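Local coordinates for protein capsid (Human calicivirus NLV/Boxer/2001/US, PDB 4RDL) that forms the protruding domain of the norovirus capsid, a dimer that binds histo-blood group antigens such as the Lewis y tetrasaccharide, at residues L23-M31 with V65-M73. Sequence-based numbering, arbitrary orientation.
Sequences LMSNSRVPM and VSAACIARM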
loop_
_atom_site.group_PDB
_atom_site.type_symbol
_atom_site.label_atom_id
_atom_site.label_comp_id
_atom_site.label_asym_id
_atom_site.label_seq_id
_atom_site.Cartn_x
_atom_site.Cartn_y
_atom_site.Cartn_z
ATOM N N LEU A 23 10.222 -5.670 -5.039
ATOM C CA LEU A 23 9.413 -5.811 -3.831
ATOM C C LEU A 23 8.826 -4.476 -3.377
ATOM O O LEU A 23 8.050 -4.433 -2.428
ATOM C CB LEU A 23 10.217 -6.425 -2.682
ATOM C CG LEU A 23 10.764 -7.834 -2.922
ATOM C CD1 LEU A 23 11.395 -8.400 -1.662
ATOM C CD2 LEU A 23 9.676 -8.745 -3.435
ATOM N N MET A 24 9.207 -3.388 -4.040
ATOM C CA MET A 24 8.706 -2.069 -3.667
ATOM C C MET A 24 7.530 -1.653 -4.539
ATOM O O MET A 24 7.325 -2.204 -5.623
ATOM C CB MET A 24 9.825 -1.022 -3.716
ATOM C CG MET A 24 10.829 -1.213 -2.585
ATOM S SD MET A 24 12.137 0.019 -2.541
ATOM C CE MET A 24 13.064 -0.483 -3.991
ATOM N N SER A 25 6.752 -0.688 -4.056
ATOM C CA SER A 25 5.581 -0.209 -4.768
ATOM C C SER A 25 5.858 1.000 -5.656
ATOM O O SER A 25 6.695 1.848 -5.353
ATOM C CB SER A 25 4.497 0.179 -3.749
ATOM O OG SER A 25 3.300 0.618 -4.394
ATOM N N ASN A 26 5.131 1.079 -6.762
ATOM C CA ASN A 26 4.992 2.316 -7.510
ATOM C C ASN A 26 4.487 3.392 -6.537
ATOM O O ASN A 26 3.793 3.082 -5.562
ATOM C CB ASN A 26 3.978 2.078 -8.645
ATOM C CG ASN A 26 4.100 3.071 -9.789
ATOM O OD1 ASN A 26 3.696 4.231 -9.683
ATOM N ND2 ASN A 26 4.622 2.596 -10.919
ATOM N N SER A 27 4.816 4.654 -6.790
ATOM C CA SER A 27 4.310 5.740 -5.943
ATOM C C SER A 27 3.054 6.427 -6.484
ATOM O O SER A 27 2.476 7.284 -5.801
ATOM C CB SER A 27 5.408 6.774 -5.681
ATOM O OG SER A 27 5.997 7.181 -6.907
ATOM N N ARG A 28 2.617 6.045 -7.685
ATOM C CA ARG A 28 1.414 6.636 -8.291
ATOM C C ARG A 28 0.212 5.689 -8.332
ATOM O O ARG A 28 -0.928 6.137 -8.456
ATOM C CB ARG A 28 1.723 7.131 -9.701
ATOM C CG ARG A 28 2.709 8.281 -9.723
ATOM C CD ARG A 28 2.982 8.730 -11.147
ATOM N NE ARG A 28 1.877 9.492 -11.709
ATOM C CZ ARG A 28 1.664 9.648 -13.013
ATOM N NH1 ARG A 28 2.459 9.041 -13.895
ATOM N NH2 ARG A 28 0.656 10.404 -13.430
ATOM N N VAL A 29 0.473 4.383 -8.271
ATOM C CA VAL A 29 -0.565 3.372 -8.057
ATOM C C VAL A 29 0.001 2.355 -7.073
ATOM O O VAL A 29 1.220 2.187 -6.998
ATOM C CB VAL A 29 -0.967 2.647 -9.366
ATOM C CG1 VAL A 29 -1.741 3.584 -10.291
ATOM C CG2 VAL A 29 0.262 2.087 -10.066
ATOM N N PRO A 30 -0.863 1.701 -6.284
ATOM C CA PRO A 30 -0.366 0.690 -5.344
ATOM C C PRO A 30 -0.157 -0.647 -6.057
ATOM O O PRO A 30 -1.014 -1.536 -6.028
ATOM C CB PRO A 30 -1.478 0.622 -4.295
ATOM C CG PRO A 30 -2.710 0.929 -5.083
ATOM C CD PRO A 30 -2.300 1.981 -6.088
ATOM N N MET A 31 0.992 -0.760 -6.720
ATOM C CA MET A 31 1.357 -1.935 -7.497
ATOM C C MET A 31 2.846 -2.128 -7.368
ATOM O O MET A 31 3.598 -1.155 -7.352
ATOM C CB MET A 31 1.056 -1.734 -8.985
ATOM C CG MET A 31 -0.389 -1.540 -9.350
ATOM S SD MET A 31 -1.398 -2.977 -8.980
ATOM C CE MET A 31 -0.468 -4.297 -9.707
ATOM N N VAL A 65 3.237 9.168 3.264
ATOM C CA VAL A 65 4.192 8.155 3.682
ATOM C C VAL A 65 3.829 6.734 3.244
ATOM O O VAL A 65 4.680 6.005 2.715
ATOM C CB VAL A 65 4.377 8.204 5.219
ATOM C CG1 VAL A 65 5.243 7.060 5.708
ATOM C CG2 VAL A 65 4.962 9.547 5.645
ATOM N N SER A 66 2.581 6.330 3.474
ATOM C CA SER A 66 2.195 4.936 3.266
ATOM C C SER A 66 1.667 4.628 1.867
ATOM O O SER A 66 0.863 5.387 1.305
ATOM C CB SER A 66 1.145 4.514 4.303
ATOM O OG SER A 66 0.768 3.154 4.115
ATOM N N ALA A 67 2.090 3.489 1.321
ATOM C CA ALA A 67 1.551 3.022 0.046
ATOM C C ALA A 67 0.049 2.755 0.137
ATOM O O ALA A 67 -0.632 2.716 -0.880
ATOM C CB ALA A 67 2.285 1.774 -0.426
ATOM N N ALA A 68 -0.461 2.572 1.355
ATOM C CA ALA A 68 -1.902 2.388 1.554
ATOM C C ALA A 68 -2.724 3.620 1.163
ATOM O O ALA A 68 -3.942 3.533 1.020
ATOM C CB ALA A 68 -2.210 1.996 3.008
ATOM N N CYS A 69 -2.067 4.758 0.966
ATOM C CA CYS A 69 -2.782 5.978 0.612
ATOM C C CYS A 69 -2.800 6.287 -0.884
ATOM O O CYS A 69 -3.499 7.194 -1.325
ATOM C CB CYS A 69 -2.175 7.172 1.355
ATOM S SG CYS A 69 -2.292 7.018 3.149
ATOM N N ILE A 70 -2.006 5.562 -1.664
ATOM C CA ILE A 70 -1.791 5.946 -3.050
ATOM C C ILE A 70 -3.040 5.807 -3.918
ATOM O O ILE A 70 -3.668 4.741 -3.954
ATOM C CB ILE A 70 -0.643 5.129 -3.674
ATOM C CG1 ILE A 70 0.667 5.370 -2.914
ATOM C CG2 ILE A 70 -0.481 5.474 -5.157
ATOM C CD1 ILE A 70 1.748 4.368 -3.285
ATOM N N ALA A 71 -3.387 6.900 -4.601
ATOM C CA ALA A 71 -4.477 6.923 -5.576
ATOM C C ALA A 71 -5.834 6.641 -4.946
ATOM O O ALA A 71 -6.699 6.020 -5.552
ATOM C CB ALA A 71 -4.191 5.966 -6.741
ATOM N N ARG A 72 -6.007 7.119 -3.721
ATOM C CA ARG A 72 -7.279 7.005 -3.020
ATOM C C ARG A 72 -7.864 8.379 -2.751
ATOM O O ARG A 72 -7.159 9.388 -2.845
ATOM C CB ARG A 72 -7.104 6.224 -1.716
ATOM C CG ARG A 72 -6.740 4.761 -1.960
ATOM C CD ARG A 72 -6.623 3.966 -0.675
ATOM N NE ARG A 72 -6.110 2.621 -0.921
ATOM C CZ ARG A 72 -6.838 1.510 -0.848
ATOM N NH1 ARG A 72 -8.126 1.572 -0.543
ATOM N NH2 ARG A 72 -6.271 0.328 -1.079
ATOM N N MET A 73 -9.157 8.399 -2.437
ATOM C CA MET A 73 -9.864 9.609 -2.031
ATOM C C MET A 73 -10.770 9.280 -0.862
ATOM O O MET A 73 -11.101 8.114 -0.618
ATOM C CB MET A 73 -10.739 10.148 -3.163
ATOM C CG MET A 73 -10.047 10.329 -4.502
ATOM S SD MET A 73 -11.307 10.801 -5.722
ATOM C CE MET A 73 -10.363 10.735 -7.245
#
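The peptide group between Arg28 and Val29 presents a face to Ile70, whose CG2 methyl stands over it, 3.3 Å from Arg28 C. Beyond the oxygen and raised to the same face, Ala71 CB lies 3.7 Å from Arg28 O. The pyrrolidine of Pro30 meets Ile70 by its CD corner, 3.7 Å from Ile70 O, and the two side chains run past each other in opposite directions.

This illustrates how one branched aliphatic side chain can join a loop to a turn without any hydrogen bond between them. In Ile70, chi1 of -61° sets CG1 beside the backbone N and leaves CG2 anti to it, and the branches part: one methyl rests on the peptide, while CD1 reaches Asn26 O at 3.3 Å. That carbonyl also accepts Ser25 OG in its own plane, at 2.8 Å. The loop is shaped from within by an Asx turn, Arg28 N to Asn26 OD1 (2.9 Å, N-H...O 159°), and by an inverse gamma turn centred on Pro30. On the 65-73 side, a type II turn has Ile70 and Ala71 at its central positions.

Arg28 leaves on the side away from 65-73, its NE salt-bridged to Asp109, while Ser66 OG is hydrogen-bonded to Glu236 OE2 of the second subunit. Probably near the P1-P2 junction, the contact ties the loop before strand 35-38, packed on helix 235-244 through Ser27 and strand 228-231 through Arg28, to the turn entering strand 72-80, which pairs with 167-177.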